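Long-range contacts in extracellular ligand-binding receptor (Verminephrobacter eiseniae, PDB 4M88), which probably captures a small solute, presumably an amino acid, outside the cytoplasmic membrane and delivers it to an ABC transporter: residues 105-110 with 153-157; 129-133 with 160-165. All coordinates share one frame; numbering follows the deposited sequence.

Followed from the N terminus, four strands of the parallel sheet, ending with 99-101, precede 105-110, and 118-119 adds its edge strand before helix 125-138 brings 129-133. Strand 143-149 follows in the mixed sheet, and helix 152-166 supplies 153-157 and 160-165. Contact 1 closes a loop with 42 residues between its segments, contact 2 one with 26, and because the segments alternate the loops cross. Contact 1 bridges the two lobes, one per sheet, tying the connection between strands 99-101 and 118-119 to the start of helix 152-166; contact 2 lies within the mixed-sheet lobe, packing helix 125-138 further along that helix. Their centres lie about 13 Å apart, and Glu108 CB meets Val160 CG2 at 4.0 Å.

Contact 1: residues 105-110 with 153-157; sequences PGAESL and TGTSG
Thr153 brings its methyl CG2 into an apolar group formed by Ala107, Leu110 and Pro105. The closest approach is to Ala107 CB, 3.7 Å from Thr153 CG2, while Leu110 CD1 reaches the same methyl at 3.9 Å, the two side chains crossing at a slant. Pro105 CG stands at the margin, 4.4 Å from Thr153 CG2. With CG2 anti to the carbonyl carbon and OG1 at chi1 52°, threonine divides its roles: the methyl packs here and the hydroxyl bonds to Ser81 OG and a glycerol, the latter probably from the crystallisation liquor. The packing of Thr153 on Ala107, Leu110 and Pro105 joins the loop after strand 99-101 to the start of helix 152-166, whose preceding strand, 143-149, belongs to the other sheet of this two-lobed, leucine-binding-protein type of fold.

The polar part centres on Ser156 OG, anti to its own backbone N (chi1 172°), which turns the hydroxyl across to Ser109 N and a water. Ser109 N donates to Ser156 OG at 3.4 Å, a weak bond, bent to 137° at the hydrogen. The water makes a second link: it accepts from Glu108 N at 2.8 Å and lies 3.0 Å from Ser156 OG. Alongside, Ser109 OG rests against Ser156 CB at 3.6 Å.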
ATOM      1  N   PRO A 105      -3.165   4.912  -0.106  1.00 17.23           N
ATOM      2  CA  PRO A 105      -3.116   3.972  -1.224  1.00 19.01           C
ATOM      3  C   PRO A 105      -2.362   4.535  -2.411  1.00 18.54           C
ATOM      4  O   PRO A 105      -2.123   5.748  -2.477  1.00 16.43           O
ATOM      5  CB  PRO A 105      -4.591   3.839  -1.607  1.00 23.15           C
ATOM      6  CG  PRO A 105      -5.147   5.198  -1.334  1.00 22.33           C
ATOM      7  CD  PRO A 105      -4.430   5.670  -0.083  1.00 19.23           C
ATOM      8  N   GLY A 106      -2.024   3.656  -3.352  1.00 16.14           N
ATOM      9  CA  GLY A 106      -1.374   4.055  -4.585  1.00 14.38           C
ATOM     10  C   GLY A 106      -2.353   4.501  -5.656  1.00 13.68           C
ATOM     11  O   GLY A 106      -2.161   4.208  -6.839  1.00 14.96           O
ATOM     12  N   ALA A 107      -3.396   5.223  -5.255  1.00 15.15           N
ATOM     13  CA  ALA A 107      -4.416   5.686  -6.199  1.00 15.76           C
ATOM     14  C   ALA A 107      -3.797   6.535  -7.302  1.00 17.89           C
ATOM     15  O   ALA A 107      -2.862   7.310  -7.057  1.00 14.33           O
ATOM     16  CB  ALA A 107      -5.506   6.462  -5.470  1.00 15.72           C
ATOM     17  N   GLU A 108      -4.308   6.389  -8.521  1.00 13.21           N
ATOM     18  CA  GLU A 108      -3.739   7.121  -9.646  1.00 16.16           C
ATOM     19  C   GLU A 108      -3.887   8.626  -9.415  1.00 19.14           C
ATOM     20  O   GLU A 108      -2.998   9.401  -9.773  1.00 21.26           O
ATOM     21  CB  GLU A 108      -4.384   6.683 -10.974  1.00 16.83           C
ATOM     22  CG  GLU A 108      -3.770   7.300 -12.236  1.00 22.56           C
ATOM     23  CD  GLU A 108      -2.289   6.959 -12.439  1.00 30.61           C
ATOM     24  OE1 GLU A 108      -1.763   6.040 -11.770  1.00 28.51           O
ATOM     25  OE2 GLU A 108      -1.640   7.625 -13.279  1.00 25.58           O
ATOM     26  N   SER A 109      -4.988   9.034  -8.786  1.00 17.39           N
ATOM     27  CA  SER A 109      -5.248  10.459  -8.564  1.00 20.30           C
ATOM     28  C   SER A 109      -4.265  11.105  -7.579  1.00 19.88           C
ATOM     29  O   SER A 109      -4.137  12.333  -7.547  1.00 19.48           O
ATOM     30  CB  SER A 109      -6.683  10.683  -8.081  1.00 22.62           C
ATOM     31  OG  SER A 109      -6.936   9.966  -6.883  1.00 22.91           O
ATOM     32  N   LEU A 110      -3.590  10.288  -6.771  1.00 18.96           N
ATOM     33  CA  LEU A 110      -2.622  10.796  -5.791  1.00 17.78           C
ATOM     34  C   LEU A 110      -1.198  10.761  -6.353  1.00 19.91           C
ATOM     35  O   LEU A 110      -0.281  11.399  -5.836  1.00 22.03           O
ATOM     36  CB  LEU A 110      -2.690   9.964  -4.509  1.00 15.16           C
ATOM     37  CG  LEU A 110      -4.072   9.852  -3.861  1.00 16.64           C
ATOM     38  CD1 LEU A 110      -4.010   8.950  -2.637  1.00 19.03           C
ATOM     39  CD2 LEU A 110      -4.618  11.235  -3.505  1.00 18.93           C
ATOM     40  N   THR A 153     -10.716   8.398  -4.141  1.00 21.88           N
ATOM     41  CA  THR A 153      -9.762   7.381  -4.593  1.00 24.32           C
ATOM     42  C   THR A 153     -10.443   6.102  -5.097  1.00 27.96           C
ATOM     43  O   THR A 153      -9.864   5.346  -5.889  1.00 22.88           O
ATOM     44  CB  THR A 153      -8.770   7.008  -3.492  1.00 26.79           C
ATOM     45  OG1 THR A 153      -9.484   6.670  -2.296  1.00 25.04           O
ATOM     46  CG2 THR A 153      -7.831   8.174  -3.223  1.00 29.72           C
ATOM     47  N   GLY A 154     -11.660   5.857  -4.619  1.00 28.01           N
ATOM     48  CA  GLY A 154     -12.463   4.750  -5.116  1.00 24.86           C
ATOM     49  C   GLY A 154     -12.957   5.045  -6.516  1.00 22.86           C
ATOM     50  O   GLY A 154     -12.898   4.187  -7.398  1.00 21.60           O
ATOM     51  N   THR A 155     -13.458   6.263  -6.715  1.00 20.53           N
ATOM     52  CA  THR A 155     -13.881   6.713  -8.038  1.00 24.57           C
ATOM     53  C   THR A 155     -12.695   6.703  -9.010  1.00 23.52           C
ATOM     54  O   THR A 155     -12.843   6.367 -10.191  1.00 20.13           O
ATOM     55  CB  THR A 155     -14.483   8.125  -7.979  1.00 29.08           C
ATOM     56  OG1 THR A 155     -15.631   8.120  -7.121  1.00 28.76           O
ATOM     57  CG2 THR A 155     -14.905   8.592  -9.367  1.00 31.75           C
ATOM     58  N   SER A 156     -11.521   7.071  -8.504  1.00 23.45           N
ATOM     59  CA  SER A 156     -10.300   7.041  -9.307  1.00 24.81           C
ATOM     60  C   SER A 156     -10.007   5.612  -9.732  1.00 18.27           C
ATOM     61  O   SER A 156      -9.684   5.362 -10.891  1.00 18.93           O
ATOM     62  CB  SER A 156      -9.104   7.610  -8.529  1.00 26.27           C
ATOM     63  OG  SER A 156      -7.884   7.406  -9.232  1.00 20.49           O
ATOM     64  N   GLY A 157     -10.117   4.681  -8.787  1.00 17.12           N
ATOM     65  CA  GLY A 157      -9.950   3.270  -9.094  1.00 15.89           C
ATOM     66  C   GLY A 157     -10.952   2.800 -10.136  1.00 16.26           C
ATOM     67  O   GLY A 157     -10.598   2.096 -11.078  1.00 17.57           O
TER
HETATM   68  O   HOH W   1      -6.550   4.718  -8.970  1.00 19.18           O

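Contact 2: residues 129-133 with 160-165; sequences IEEIV and VVQEAV
Ile129 lays both CG2 and CD1 against the pair Val160 and Val161. Its CG2 comes nearest Val161 CG2, at 3.7 Å, the side chains crossing nearly at right angles, and its CD1 comes nearest Val160 CG1, at 3.8 Å. The torsions explain how CD1 reaches along Val160: CG1 is anti to the carbonyl carbon (chi1 -76°) and the chain continues extended through chi2. Cutting the isoleucine back to an alanine here would probably take from Val160 and Val161 the two methyls they pack on and open a gap between the helices.

One residue on, Glu130 contributes aliphatic carbon: its CG lies 4.2 Å from Ala164 CB. The backbones come close at this pair, with Glu130 CA and Ala164 CA 5.6 Å apart, a spacing that the small alanine side chain accommodates.

Helices 125-138 and 152-166 flank strand 143-149 in sequence, and their short segments cross at -47° with axes 9.3 Å apart. In this alpha/beta lobe they pack over the mixed sheet: Ile129 and Val161 both touch Ile205 of strand 201-205, and Val161 and Val165 touch Leu175 of strand 174-180.

A turn after Ile129, Val133 sets both methyls against Val165 CG2, with Val133 CG1 the nearer at 3.9 Å and these two valine side chains lying roughly perpendicular. Val133 CG2 also reaches Ala164 CB, at 4.1 Å.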
ATOM      1  N   ILE A 129      -4.437  -2.806 -11.155  1.00 12.44           N
ATOM      2  CA  ILE A 129      -5.725  -3.014 -11.822  1.00 12.52           C
ATOM      3  C   ILE A 129      -5.564  -3.550 -13.250  1.00 13.02           C
ATOM      4  O   ILE A 129      -6.340  -4.417 -13.688  1.00 14.86           O
ATOM      5  CB  ILE A 129      -6.552  -1.712 -11.810  1.00 12.31           C
ATOM      6  CG1 ILE A 129      -7.134  -1.483 -10.406  1.00 12.71           C
ATOM      7  CG2 ILE A 129      -7.680  -1.768 -12.824  1.00 13.98           C
ATOM      8  CD1 ILE A 129      -7.601  -0.047 -10.171  1.00 15.26           C
ATOM      9  N   GLU A 130      -4.562  -3.054 -13.976  1.00 13.30           N
ATOM     10  CA  GLU A 130      -4.294  -3.576 -15.317  1.00 13.96           C
ATOM     11  C   GLU A 130      -3.931  -5.056 -15.246  1.00 17.67           C
ATOM     12  O   GLU A 130      -4.386  -5.859 -16.064  1.00 15.18           O
ATOM     13  CB  GLU A 130      -3.202  -2.770 -16.018  1.00 17.52           C
ATOM     14  CG  GLU A 130      -3.679  -1.381 -16.474  1.00 21.12           C
ATOM     15  CD  GLU A 130      -2.540  -0.457 -16.902  1.00 33.70           C
ATOM     16  OE1 GLU A 130      -1.368  -0.723 -16.545  1.00 34.72           O
ATOM     17  OE2 GLU A 130      -2.827   0.544 -17.596  1.00 34.72           O
ATOM     18  N   GLU A 131      -3.118  -5.407 -14.255  1.00 15.10           N
ATOM     19  CA  GLU A 131      -2.747  -6.798 -14.006  1.00 16.99           C
ATOM     20  C   GLU A 131      -3.957  -7.671 -13.651  1.00 17.06           C
ATOM     21  O   GLU A 131      -4.069  -8.802 -14.124  1.00 16.16           O
ATOM     22  CB  GLU A 131      -1.718  -6.857 -12.876  1.00 22.91           C
ATOM     23  CG  GLU A 131      -1.232  -8.251 -12.553  1.00 36.51           C
ATOM     24  CD  GLU A 131      -0.142  -8.724 -13.493  1.00 51.89           C
ATOM     25  OE1 GLU A 131       0.209  -7.971 -14.430  1.00 54.96           O
ATOM     26  OE2 GLU A 131       0.368  -9.848 -13.284  1.00 58.74           O
ATOM     27  N   ILE A 132      -4.851  -7.153 -12.813  1.00 15.35           N
ATOM     28  CA  ILE A 132      -6.065  -7.897 -12.446  1.00 15.05           C
ATOM     29  C   ILE A 132      -6.914  -8.166 -13.676  1.00 16.31           C
ATOM     30  O   ILE A 132      -7.415  -9.281 -13.870  1.00 15.01           O
ATOM     31  CB  ILE A 132      -6.924  -7.131 -11.448  1.00 16.99           C
ATOM     32  CG1 ILE A 132      -6.376  -7.295 -10.051  1.00 22.00           C
ATOM     33  CG2 ILE A 132      -8.356  -7.672 -11.438  1.00 23.16           C
ATOM     34  CD1 ILE A 132      -7.143  -6.510  -9.032  1.00 23.50           C
ATOM     35  N   VAL A 133      -7.070  -7.155 -14.525  1.00 14.79           N
ATOM     36  CA  VAL A 133      -7.919  -7.334 -15.692  1.00 15.38           C
ATOM     37  C   VAL A 133      -7.297  -8.321 -16.688  1.00 17.18           C
ATOM     38  O   VAL A 133      -8.009  -9.121 -17.304  1.00 20.17           O
ATOM     39  CB  VAL A 133      -8.296  -5.988 -16.346  1.00 21.01           C
ATOM     40  CG1 VAL A 133      -9.188  -6.229 -17.551  1.00 24.91           C
ATOM     41  CG2 VAL A 133      -9.033  -5.132 -15.333  1.00 16.77           C
ATOM     42  N   VAL A 160     -10.052   3.888 -13.530  1.00 14.74           N
ATOM     43  CA  VAL A 160      -8.912   3.116 -14.012  1.00 15.57           C
ATOM     44  C   VAL A 160      -9.360   1.748 -14.524  1.00 14.22           C
ATOM     45  O   VAL A 160      -8.899   1.295 -15.577  1.00 16.74           O
ATOM     46  CB  VAL A 160      -7.818   2.981 -12.923  1.00 17.19           C
ATOM     47  CG1 VAL A 160      -6.789   1.944 -13.314  1.00 17.98           C
ATOM     48  CG2 VAL A 160      -7.146   4.331 -12.701  1.00 17.80           C
ATOM     49  N   VAL A 161     -10.263   1.096 -13.792  1.00 13.07           N
ATOM     50  CA  VAL A 161     -10.806  -0.187 -14.236  1.00 13.17           C
ATOM     51  C   VAL A 161     -11.487  -0.028 -15.589  1.00 18.12           C
ATOM     52  O   VAL A 161     -11.278  -0.834 -16.489  1.00 13.97           O
ATOM     53  CB  VAL A 161     -11.801  -0.820 -13.221  1.00 16.24           C
ATOM     54  CG1 VAL A 161     -12.210  -2.200 -13.707  1.00 16.10           C
ATOM     55  CG2 VAL A 161     -11.164  -0.950 -11.850  1.00 16.06           C
ATOM     56  N   GLN A 162     -12.290   1.023 -15.746  1.00 14.03           N
ATOM     57  CA  GLN A 162     -13.005   1.219 -17.011  1.00 14.69           C
ATOM     58  C   GLN A 162     -12.027   1.366 -18.175  1.00 20.12           C
ATOM     59  O   GLN A 162     -12.248   0.812 -19.257  1.00 15.57           O
ATOM     60  CB  GLN A 162     -13.926   2.445 -16.938  1.00 16.78           C
ATOM     61  CG  GLN A 162     -15.042   2.313 -15.910  1.00 27.16           C
ATOM     62  CD  GLN A 162     -15.854   3.595 -15.757  1.00 33.95           C
ATOM     63  OE1 GLN A 162     -15.441   4.663 -16.209  1.00 41.35           O
ATOM     64  NE2 GLN A 162     -17.015   3.490 -15.120  1.00 28.63           N
ATOM     65  N   GLU A 163     -10.943   2.105 -17.957  1.00 15.00           N
ATOM     66  CA  GLU A 163      -9.960   2.315 -19.021  1.00 22.09           C
ATOM     67  C   GLU A 163      -9.184   1.020 -19.307  1.00 21.84           C
ATOM     68  O   GLU A 163      -8.877   0.709 -20.463  1.00 20.64           O
ATOM     69  CB  GLU A 163      -8.995   3.440 -18.649  1.00 25.99           C
ATOM     70  CG  GLU A 163      -7.893   3.682 -19.677  1.00 39.48           C
ATOM     71  CD  GLU A 163      -8.400   4.302 -20.978  1.00 51.13           C
ATOM     72  OE1 GLU A 163      -9.566   4.757 -21.025  1.00 53.83           O
ATOM     73  OE2 GLU A 163      -7.621   4.334 -21.957  1.00 56.05           O
ATOM     74  N   ALA A 164      -8.888   0.265 -18.252  1.00 17.40           N
ATOM     75  CA  ALA A 164      -8.156  -0.992 -18.391  1.00 19.73           C
ATOM     76  C   ALA A 164      -8.960  -2.006 -19.187  1.00 18.46           C
ATOM     77  O   ALA A 164      -8.418  -2.700 -20.050  1.00 23.17           O
ATOM     78  CB  ALA A 164      -7.790  -1.559 -17.021  1.00 16.29           C
ATOM     79  N   VAL A 165     -10.251  -2.096 -18.890  1.00 14.96           N
ATOM     80  CA  VAL A 165     -11.123  -3.065 -19.555  1.00 18.94           C
ATOM     81  C   VAL A 165     -11.313  -2.722 -21.031  1.00 23.57           C
ATOM     82  O   VAL A 165     -11.421  -3.606 -21.892  1.00 24.88           O
ATOM     83  CB  VAL A 165     -12.497  -3.179 -18.829  1.00 22.26           C
ATOM     84  CG1 VAL A 165     -13.513  -3.866 -19.691  1.00 26.95           C
ATOM     85  CG2 VAL A 165     -12.342  -3.917 -17.505  1.00 21.97           C
TER